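Metalloregulator ScaR (Streptococcus gordonii, PDB 3HRS) acts as a manganese-responsive transcriptional repressor of the DtxR/MntR family, working as a homodimer and probably binding DNA when activated by metal. Local coordinates at residues Glu5-Glu13 with Gly64-Lys74; Asp151-Asn160 with Ala206-Ile214. One frame throughout, in Å; residues are numbered along the deposited sequence.

In the fold
The two contacts follow one another along the chain, neither nesting nor crossing. Contact 1 closes first. It brings helix 4-13, at the N terminus, against the first half of helix 62-84, and the loop between them holds helices 23-30 and 34-46 and the hairpin of strands 50-53 and 57-60. It ties the DNA-binding domain to the long helix that leads into the metal-binding and dimerisation domain. Contact 2 closes the C-terminal FeoA-like domain, pairing strand 150-157 with strand 209-212. Helices 161-168 and 203-206 and three further strands lie between them. The centres of contact 1 and contact 2 are about 22 Å apart. The nearest atoms of contact 1 and contact 2 are about 5 Å apart.

Contact 1 of 2, residues Glu5-Glu13 with Gly64-Lys74; sequences EDYLKCLYE and GLKLVSDLYRK
Val68 and Tyr12 meet in the tightly packed part of this helix pair. CG1 of Val68 sits over the centre of the Tyr12 ring, 3.7 Å from the ring centroid, in a CH-pi contact. With CG anti to the backbone N (chi1 172°), the tyrosine ring reaches across to helix 62-84, where a face meets Val68. The ring of Tyr72 lies obliquely beside it, with planes at 63° and Tyr12 CD1 3.9 Å from Tyr72 CE2. Leu8 packs at about a right angle to Leu67, with their CD1 atoms 3.5 Å apart. The other branch of Val68, CG2, faces Leu8 CD1 at 4.0 Å. The aliphatic part of Glu5 packs here too, its CB 3.6 Å from Leu71 CD1.

The partly exposed side is looser and more polar. The bent chain of Lys9 crosses the end of Tyr72, its CD 3.3 Å from Tyr72 OH. Where the start of 5-13 meets the end of 64-74, Glu5 OE1 and Lys74 NZ form a salt bridge of 3.5 Å, with the place of OE1 less sure. The short helix segments cross at 103°. Helix 4-13 belongs to the winged helix-turn-helix domain of DtxR/MntR proteins; Tyr7 and Leu11, on its other side, pack on helices 23-30 and 34-46. No clear hydrogen bond joins the segments, so mainly apolar packing holds that domain to helix 62-84.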
loop_
_atom_site.group_PDB
_atom_site.type_symbol
_atom_site.label_atom_id
_atom_site.label_comp_id
_atom_site.label_asym_id
_atom_site.label_seq_id
_atom_site.Cartn_x
_atom_site.Cartn_y
_atom_site.Cartn_z
ATOM N N GLU A 5 4.492 17.187 5.985
ATOM C CA GLU A 5 4.406 17.033 4.546
ATOM C C GLU A 5 3.127 17.690 4.033
ATOM O O GLU A 5 3.109 18.256 2.940
ATOM C CB GLU A 5 4.509 15.561 4.147
ATOM C CG GLU A 5 5.867 14.930 4.478
ATOM C CD GLU A 5 5.906 13.421 4.245
ATOM O OE1 GLU A 5 5.640 12.969 3.104
ATOM O OE2 GLU A 5 6.219 12.690 5.212
ATOM N N ASP A 6 2.068 17.651 4.839
ATOM C CA ASP A 6 0.784 18.230 4.438
ATOM C C ASP A 6 0.851 19.735 4.496
ATOM O O ASP A 6 0.123 20.429 3.806
ATOM C CB ASP A 6 -0.342 17.763 5.349
ATOM C CG ASP A 6 -0.562 16.284 5.280
ATOM O OD1 ASP A 6 -0.931 15.708 6.324
ATOM O OD2 ASP A 6 -0.366 15.700 4.191
ATOM N N TYR A 7 1.723 20.243 5.344
ATOM C CA TYR A 7 1.901 21.674 5.424
ATOM C C TYR A 7 2.687 22.170 4.214
ATOM O O TYR A 7 2.303 23.147 3.580
ATOM C CB TYR A 7 2.615 22.038 6.723
ATOM C CG TYR A 7 1.702 22.222 7.910
ATOM C CD1 TYR A 7 1.407 21.167 8.753
ATOM C CD2 TYR A 7 1.159 23.461 8.199
ATOM C CE1 TYR A 7 0.578 21.342 9.849
ATOM C CE2 TYR A 7 0.334 23.646 9.285
ATOM C CZ TYR A 7 0.042 22.585 10.107
ATOM O OH TYR A 7 -0.783 22.777 11.194
ATOM N N LEU A 8 3.790 21.493 3.900
ATOM C CA LEU A 8 4.659 21.905 2.801
ATOM C C LEU A 8 3.892 21.884 1.506
ATOM O O LEU A 8 4.096 22.761 0.667
ATOM C CB LEU A 8 5.886 21.000 2.651
ATOM C CG LEU A 8 7.231 21.515 3.168
ATOM C CD1 LEU A 8 8.327 20.802 2.410
ATOM C CD2 LEU A 8 7.378 23.028 3.008
ATOM N N LYS A 9 3.026 20.883 1.325
ATOM C CA LYS A 9 2.215 20.840 0.114
ATOM C C LYS A 9 1.415 22.139 0.077
ATOM O O LYS A 9 1.530 22.924 -0.867
ATOM C CB LYS A 9 1.283 19.636 0.104
ATOM C CG LYS A 9 0.976 19.093 -1.282
ATOM C CD LYS A 9 -0.258 19.736 -1.906
ATOM C CE LYS A 9 -1.531 18.982 -1.534
ATOM N NZ LYS A 9 -1.778 17.731 -2.328
ATOM N N CYS A 10 0.629 22.364 1.128
ATOM C CA CYS A 10 -0.164 23.578 1.264
ATOM C C CYS A 10 0.650 24.839 0.925
ATOM O O CYS A 10 0.425 25.488 -0.090
ATOM C CB CYS A 10 -0.743 23.659 2.679
ATOM S SG CYS A 10 -1.406 25.279 3.134
ATOM N N LEU A 11 1.604 25.169 1.774
ATOM C CA LEU A 11 2.478 26.304 1.547
ATOM C C LEU A 11 2.979 26.367 0.122
ATOM O O LEU A 11 3.181 27.447 -0.429
ATOM C CB LEU A 11 3.682 26.199 2.477
ATOM C CG LEU A 11 3.239 26.408 3.909
ATOM C CD1 LEU A 11 4.224 25.763 4.844
ATOM C CD2 LEU A 11 3.138 27.894 4.139
ATOM N N TYR A 12 3.230 25.202 -0.456
ATOM C CA TYR A 12 3.825 25.148 -1.772
ATOM C C TYR A 12 2.843 25.704 -2.773
ATOM O O TYR A 12 3.174 26.622 -3.516
ATOM C CB TYR A 12 4.175 23.721 -2.147
ATOM C CG TYR A 12 4.610 23.594 -3.577
ATOM C CD1 TYR A 12 3.767 23.024 -4.545
ATOM C CD2 TYR A 12 5.855 24.066 -3.975
ATOM C CE1 TYR A 12 4.170 22.915 -5.861
ATOM C CE2 TYR A 12 6.263 23.968 -5.288
ATOM C CZ TYR A 12 5.425 23.392 -6.229
ATOM O OH TYR A 12 5.864 23.312 -7.532
ATOM N N GLU A 13 1.633 25.148 -2.782
ATOM C CA GLU A 13 0.581 25.635 -3.661
ATOM C C GLU A 13 0.107 27.022 -3.242
ATOM O O GLU A 13 -0.372 27.798 -4.071
ATOM C CB GLU A 13 -0.597 24.646 -3.762
ATOM C CG GLU A 13 -1.088 24.047 -2.458
ATOM C CD GLU A 13 -1.868 22.746 -2.681
ATOM O OE1 GLU A 13 -1.748 22.166 -3.788
ATOM O OE2 GLU A 13 -2.595 22.303 -1.759
ATOM N N GLY A 64 13.435 21.935 0.869
ATOM C CA GLY A 64 11.980 22.014 0.800
ATOM C C GLY A 64 11.349 21.512 -0.512
ATOM O O GLY A 64 10.546 20.580 -0.508
ATOM N N LEU A 65 11.709 22.144 -1.627
ATOM C CA LEU A 65 11.293 21.703 -2.943
ATOM C C LEU A 65 11.581 20.223 -3.190
ATOM O O LEU A 65 10.753 19.493 -3.749
ATOM C CB LEU A 65 11.985 22.535 -4.017
ATOM C CG LEU A 65 11.203 23.803 -4.394
ATOM C CD1 LEU A 65 10.087 24.052 -3.385
ATOM C CD2 LEU A 65 12.125 25.018 -4.490
ATOM N N LYS A 66 12.750 19.766 -2.786
ATOM C CA LYS A 66 13.061 18.385 -3.037
ATOM C C LYS A 66 12.038 17.494 -2.314
ATOM O O LYS A 66 11.655 16.429 -2.830
ATOM C CB LYS A 66 14.501 18.066 -2.631
ATOM C CG LYS A 66 15.497 18.162 -3.801
ATOM C CD LYS A 66 16.906 17.682 -3.370
ATOM C CE LYS A 66 17.860 17.591 -4.567
ATOM N NZ LYS A 66 17.473 18.551 -5.673
ATOM N N LEU A 67 11.566 17.945 -1.149
ATOM C CA LEU A 67 10.580 17.181 -0.383
ATOM C C LEU A 67 9.227 17.242 -1.041
ATOM O O LEU A 67 8.548 16.219 -1.170
ATOM C CB LEU A 67 10.395 17.759 0.991
ATOM C CG LEU A 67 10.220 16.826 2.182
ATOM C CD1 LEU A 67 9.099 17.423 2.994
ATOM C CD2 LEU A 67 9.876 15.400 1.828
ATOM N N VAL A 68 8.822 18.455 -1.406
ATOM C CA VAL A 68 7.545 18.679 -2.070
ATOM C C VAL A 68 7.452 17.731 -3.244
ATOM O O VAL A 68 6.440 17.081 -3.435
ATOM C CB VAL A 68 7.392 20.148 -2.564
ATOM C CG1 VAL A 68 6.285 20.257 -3.620
ATOM C CG2 VAL A 68 7.095 21.078 -1.389
ATOM N N SER A 69 8.537 17.656 -4.007
ATOM C CA SER A 69 8.640 16.777 -5.162
ATOM C C SER A 69 8.336 15.321 -4.790
ATOM O O SER A 69 7.457 14.696 -5.384
ATOM C CB SER A 69 10.029 16.928 -5.787
ATOM O OG SER A 69 10.264 15.999 -6.817
ATOM N N ASP A 70 9.031 14.779 -3.798
ATOM C CA ASP A 70 8.667 13.442 -3.307
ATOM C C ASP A 70 7.190 13.247 -3.008
ATOM O O ASP A 70 6.619 12.223 -3.375
ATOM C CB ASP A 70 9.453 13.070 -2.059
ATOM C CG ASP A 70 10.748 12.384 -2.387
ATOM O OD1 ASP A 70 11.190 11.561 -1.562
ATOM O OD2 ASP A 70 11.327 12.654 -3.460
ATOM N N LEU A 71 6.598 14.192 -2.282
ATOM C CA LEU A 71 5.181 14.156 -1.959
ATOM C C LEU A 71 4.332 13.989 -3.224
ATOM O O LEU A 71 3.365 13.224 -3.268
ATOM C CB LEU A 71 4.784 15.468 -1.305
ATOM C CG LEU A 71 5.080 15.460 0.174
ATOM C CD1 LEU A 71 4.626 16.779 0.765
ATOM C CD2 LEU A 71 4.386 14.251 0.828
ATOM N N TYR A 72 4.700 14.737 -4.250
ATOM C CA TYR A 72 3.929 14.729 -5.452
ATOM C C TYR A 72 4.181 13.427 -6.214
ATOM O O TYR A 72 3.224 12.840 -6.771
ATOM C CB TYR A 72 4.219 15.983 -6.265
ATOM C CG TYR A 72 3.321 17.154 -5.912
ATOM C CD1 TYR A 72 2.067 17.283 -6.478
ATOM C CD2 TYR A 72 3.736 18.139 -5.046
ATOM C CE1 TYR A 72 1.250 18.351 -6.176
ATOM C CE2 TYR A 72 2.920 19.214 -4.736
ATOM C CZ TYR A 72 1.678 19.318 -5.302
ATOM O OH TYR A 72 0.859 20.390 -4.994
ATOM N N ARG A 73 5.434 12.948 -6.214
ATOM C CA ARG A 73 5.730 11.620 -6.784
ATOM C C ARG A 73 4.852 10.562 -6.153
ATOM O O ARG A 73 4.111 9.851 -6.856
ATOM C CB ARG A 73 7.183 11.208 -6.637
ATOM C CG ARG A 73 7.984 11.404 -7.890
ATOM C CD ARG A 73 9.461 11.101 -7.656
ATOM N NE ARG A 73 9.774 9.676 -7.683
ATOM C CZ ARG A 73 9.841 8.941 -8.792
ATOM N NH1 ARG A 73 9.581 9.465 -9.988
ATOM N NH2 ARG A 73 10.151 7.660 -8.708
ATOM N N LYS A 74 4.921 10.482 -4.827
ATOM C CA LYS A 74 4.214 9.452 -4.073
ATOM C C LYS A 74 2.738 9.490 -4.423
ATOM O O LYS A 74 2.158 8.493 -4.890
ATOM C CB LYS A 74 4.421 9.668 -2.579
ATOM C CG LYS A 74 4.244 8.427 -1.740
ATOM C CD LYS A 74 3.877 8.762 -0.299
ATOM C CE LYS A 74 5.112 8.878 0.606
ATOM N NZ LYS A 74 5.563 10.259 0.837
#

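Contact 2 of 2, residues Asp151-Asn160 with Ala206-Ile214. With SO4 (sulfate ion), chain C.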
loop_
_atom_site.group_PDB
_atom_site.type_symbol
_atom_site.label_atom_id
_atom_site.label_comp_id
_atom_site.label_asym_id
_atom_site.label_seq_id
_atom_site.Cartn_x
_atom_site.Cartn_y
_atom_site.Cartn_z
ATOM N N ASP A 151 -10.859 27.347 -29.253
ATOM C CA ASP A 151 -10.669 25.961 -28.855
ATOM C C ASP A 151 -9.501 25.792 -27.886
ATOM O O ASP A 151 -8.496 26.498 -27.984
ATOM C CB ASP A 151 -10.505 25.075 -30.093
ATOM C CG ASP A 151 -11.808 24.902 -30.856
ATOM O OD1 ASP A 151 -12.558 23.949 -30.550
ATOM O OD2 ASP A 151 -12.084 25.723 -31.763
ATOM N N TYR A 152 -9.656 24.855 -26.951
ATOM C CA TYR A 152 -8.665 24.585 -25.909
ATOM C C TYR A 152 -8.700 23.106 -25.483
ATOM O O TYR A 152 -9.761 22.475 -25.495
ATOM C CB TYR A 152 -8.940 25.453 -24.681
ATOM C CG TYR A 152 -8.293 26.825 -24.690
ATOM C CD1 TYR A 152 -8.915 27.918 -25.293
ATOM C CD2 TYR A 152 -7.072 27.036 -24.062
ATOM C CE1 TYR A 152 -8.325 29.175 -25.287
ATOM C CE2 TYR A 152 -6.477 28.290 -24.050
ATOM C CZ TYR A 152 -7.106 29.356 -24.665
ATOM O OH TYR A 152 -6.508 30.599 -24.641
ATOM N N ILE A 153 -7.550 22.545 -25.111
ATOM C CA ILE A 153 -7.549 21.238 -24.457
ATOM C C ILE A 153 -7.634 21.416 -22.949
ATOM O O ILE A 153 -6.946 22.264 -22.373
ATOM C CB ILE A 153 -6.275 20.433 -24.710
ATOM C CG1 ILE A 153 -5.691 20.710 -26.091
ATOM C CG2 ILE A 153 -6.560 18.955 -24.559
ATOM C CD1 ILE A 153 -4.396 19.917 -26.338
ATOM N N LEU A 154 -8.476 20.620 -22.308
ATOM C CA LEU A 154 -8.532 20.612 -20.852
ATOM C C LEU A 154 -7.408 19.736 -20.333
ATOM O O LEU A 154 -7.582 18.534 -20.153
ATOM C CB LEU A 154 -9.863 20.062 -20.376
ATOM C CG LEU A 154 -10.061 20.285 -18.891
ATOM C CD1 LEU A 154 -9.357 21.562 -18.535
ATOM C CD2 LEU A 154 -11.544 20.371 -18.593
ATOM N N ALA A 155 -6.251 20.341 -20.079
ATOM C CA ALA A 155 -5.031 19.565 -19.861
ATOM C C ALA A 155 -4.817 19.072 -18.438
ATOM O O ALA A 155 -4.359 17.947 -18.249
ATOM C CB ALA A 155 -3.823 20.307 -20.361
ATOM N N ARG A 156 -5.134 19.893 -17.441
ATOM C CA ARG A 156 -5.038 19.436 -16.050
ATOM C C ARG A 156 -6.159 19.999 -15.185
ATOM O O ARG A 156 -6.776 20.991 -15.526
ATOM C CB ARG A 156 -3.660 19.762 -15.455
ATOM C CG ARG A 156 -3.599 19.698 -13.943
ATOM C CD ARG A 156 -2.167 19.799 -13.409
ATOM N NE ARG A 156 -1.632 21.157 -13.392
ATOM C CZ ARG A 156 -1.147 21.756 -12.306
ATOM N NH1 ARG A 156 -1.142 21.133 -11.134
ATOM N NH2 ARG A 156 -0.665 22.989 -12.389
ATOM N N VAL A 157 -6.436 19.333 -14.077
ATOM C CA VAL A 157 -7.391 19.825 -13.099
ATOM C C VAL A 157 -6.771 19.512 -11.755
ATOM O O VAL A 157 -5.981 18.587 -11.638
ATOM C CB VAL A 157 -8.737 19.094 -13.185
ATOM C CG1 VAL A 157 -9.218 19.036 -14.605
ATOM C CG2 VAL A 157 -8.607 17.693 -12.635
ATOM N N HIS A 158 -7.104 20.292 -10.741
ATOM C CA HIS A 158 -6.559 20.036 -9.423
ATOM C C HIS A 158 -7.213 18.796 -8.866
ATOM O O HIS A 158 -8.345 18.507 -9.187
ATOM C CB HIS A 158 -6.765 21.245 -8.496
ATOM C CG HIS A 158 -5.632 22.221 -8.530
ATOM N ND1 HIS A 158 -4.520 22.094 -7.725
ATOM C CD2 HIS A 158 -5.421 23.320 -9.293
ATOM C CE1 HIS A 158 -3.678 23.082 -7.983
ATOM N NE2 HIS A 158 -4.201 23.837 -8.932
ATOM N N ASP A 159 -6.491 18.074 -8.024
ATOM C CA ASP A 159 -6.933 16.775 -7.529
ATOM C C ASP A 159 -8.202 16.812 -6.663
ATOM O O ASP A 159 -8.926 15.830 -6.587
ATOM C CB ASP A 159 -5.794 16.103 -6.761
ATOM C CG ASP A 159 -5.542 14.706 -7.243
ATOM O OD1 ASP A 159 -6.470 14.138 -7.853
ATOM O OD2 ASP A 159 -4.425 14.186 -7.050
ATOM N N ASN A 160 -8.446 17.940 -6.004
ATOM C CA ASN A 160 -9.625 18.168 -5.159
ATOM C C ASN A 160 -10.921 17.327 -5.430
ATOM O O ASN A 160 -11.566 17.429 -6.495
ATOM C CB ASN A 160 -9.932 19.670 -5.173
ATOM C CG ASN A 160 -10.965 20.066 -4.150
ATOM O OD1 ASN A 160 -11.179 19.362 -3.160
ATOM N ND2 ASN A 160 -11.615 21.205 -4.379
ATOM N N ALA A 206 -12.625 28.390 -12.415
ATOM C CA ALA A 206 -11.817 28.630 -13.611
ATOM C C ALA A 206 -10.343 28.679 -13.239
ATOM O O ALA A 206 -9.461 28.428 -14.060
ATOM C CB ALA A 206 -12.235 29.920 -14.287
ATOM N N GLN A 207 -10.108 29.001 -11.978
ATOM C CA GLN A 207 -8.789 29.170 -11.409
ATOM C C GLN A 207 -8.104 27.808 -11.256
ATOM O O GLN A 207 -6.873 27.713 -11.182
ATOM C CB GLN A 207 -8.985 29.808 -10.040
ATOM C CG GLN A 207 -7.781 30.462 -9.405
ATOM C CD GLN A 207 -8.061 30.827 -7.953
ATOM O OE1 GLN A 207 -7.308 31.576 -7.331
ATOM N NE2 GLN A 207 -9.156 30.290 -7.408
ATOM N N GLN A 208 -8.916 26.754 -11.225
ATOM C CA GLN A 208 -8.463 25.411 -10.872
ATOM C C GLN A 208 -8.390 24.461 -12.060
ATOM O O GLN A 208 -8.120 23.278 -11.903
ATOM C CB GLN A 208 -9.426 24.804 -9.862
ATOM C CG GLN A 208 -9.232 25.246 -8.440
ATOM C CD GLN A 208 -10.375 24.787 -7.567
ATOM O OE1 GLN A 208 -10.206 23.943 -6.690
ATOM N NE2 GLN A 208 -11.560 25.326 -7.823
ATOM N N ILE A 209 -8.663 24.980 -13.241
ATOM C CA ILE A 209 -8.729 24.178 -14.441
ATOM C C ILE A 209 -7.633 24.674 -15.365
ATOM O O ILE A 209 -7.474 25.886 -15.565
ATOM C CB ILE A 209 -10.083 24.398 -15.096
ATOM C CG1 ILE A 209 -11.134 23.559 -14.394
ATOM C CG2 ILE A 209 -10.040 24.099 -16.578
ATOM C CD1 ILE A 209 -12.510 24.132 -14.586
ATOM N N TYR A 210 -6.860 23.759 -15.924
ATOM C CA TYR A 210 -5.713 24.176 -16.709
ATOM C C TYR A 210 -5.893 23.802 -18.166
ATOM O O TYR A 210 -6.213 22.644 -18.472
ATOM C CB TYR A 210 -4.453 23.522 -16.156
ATOM C CG TYR A 210 -4.125 23.942 -14.759
ATOM C CD1 TYR A 210 -4.889 23.503 -13.688
ATOM C CD2 TYR A 210 -3.040 24.779 -14.500
ATOM C CE1 TYR A 210 -4.575 23.878 -12.390
ATOM C CE2 TYR A 210 -2.721 25.163 -13.211
ATOM C CZ TYR A 210 -3.490 24.708 -12.162
ATOM O OH TYR A 210 -3.182 25.094 -10.889
ATOM N N VAL A 211 -5.675 24.766 -19.060
ATOM C CA VAL A 211 -5.866 24.527 -20.489
ATOM C C VAL A 211 -4.661 24.868 -21.363
ATOM O O VAL A 211 -3.702 25.497 -20.917
ATOM C CB VAL A 211 -7.044 25.310 -21.014
ATOM C CG1 VAL A 211 -8.295 24.898 -20.271
ATOM C CG2 VAL A 211 -6.772 26.817 -20.879
ATOM N N GLU A 212 -4.726 24.437 -22.616
ATOM C CA GLU A 212 -3.701 24.766 -23.596
ATOM C C GLU A 212 -4.343 24.944 -24.970
ATOM O O GLU A 212 -5.004 24.034 -25.472
ATOM C CB GLU A 212 -2.603 23.700 -23.629
ATOM C CG GLU A 212 -1.279 24.183 -23.052
ATOM C CD GLU A 212 -1.013 23.642 -21.673
ATOM O OE1 GLU A 212 -1.786 22.775 -21.235
ATOM O OE2 GLU A 212 -0.032 24.070 -21.026
ATOM N N LYS A 213 -4.153 26.121 -25.566
ATOM C CA LYS A 213 -4.903 26.512 -26.764
ATOM C C LYS A 213 -4.593 25.616 -27.943
ATOM O O LYS A 213 -3.486 25.643 -28.478
ATOM C CB LYS A 213 -4.631 27.969 -27.156
ATOM C CG LYS A 213 -5.271 28.368 -28.492
ATOM C CD LYS A 213 -4.463 29.436 -29.233
ATOM C CE LYS A 213 -3.138 28.887 -29.785
ATOM N NZ LYS A 213 -3.272 28.164 -31.088
ATOM N N ILE A 214 -5.580 24.825 -28.345
ATOM C CA ILE A 214 -5.429 23.975 -29.510
ATOM C C ILE A 214 -5.894 24.744 -30.748
ATOM O O ILE A 214 -5.210 24.770 -31.776
ATOM C CB ILE A 214 -6.185 22.633 -29.340
ATOM C CG1 ILE A 214 -6.516 22.023 -30.701
ATOM C CG2 ILE A 214 -7.458 22.829 -28.552
ATOM C CD1 ILE A 214 -7.643 21.015 -30.651
ATOM O OXT ILE A 214 -6.946 25.391 -30.738
HETATM S S SO4 C . -3.020 19.255 -7.741
HETATM O O1 SO4 C . -3.184 19.404 -9.193
HETATM O O2 SO4 C . -2.034 20.237 -7.300
HETATM O O3 SO4 C . -4.282 19.503 -7.029
HETATM O O4 SO4 C . -2.538 17.895 -7.441
#
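The Tyr210 ring carries the guanidinium of Arg156 over one face and CD2 of His158 at its edge, near the ring plane. Arg156 CZ lies 3.9 Å from the Tyr210 ring centroid in a cation-pi contact, with the two planes 35° apart. The arginine chain runs beside the tyrosine and points the same way, bending at chi3 (78°) to lay its end over the ring. Gln208 O lies in plane at the imidazole edge of His158. His158 NE2 and Tyr210 OH share a hydrogen bond of 2.5 Å. The other ring nitrogen, ND1, donates to sulfate O3 at 2.7 Å, and Asp159 N donates to the same oxygen. Arg156 NH1 reaches sulfate O1 weakly, and Arg76 also binds the ion. Farther along, Lys213 CA lies over one face of Tyr152, whose OH bonds to Glu148 O.

The backbones pair antiparallel. Ile153 N donates to Glu212 O at 3.0 Å in a nearly straight bond. The register slips by one at Ala155 and Arg156, a classic beta bulge, where Tyr210 O accepts from Ala155 N at 2.8 Å and from Arg156 N at 3.1 Å. Leu154 CD1 packs on Ile209 CG2 on the face opposite Arg156 and Tyr210.

Asp159, a zinc ligand in another structure of this protein, follows directly; its OD2 here hydrogen-bonds His75 NE2. The contact therefore joins the edge strand of the FeoA-like domain to the metal site. Beside that site sits the sulfate, probably from the crystallisation liquor, where Arg156, His158 and Arg76 would offset its charge.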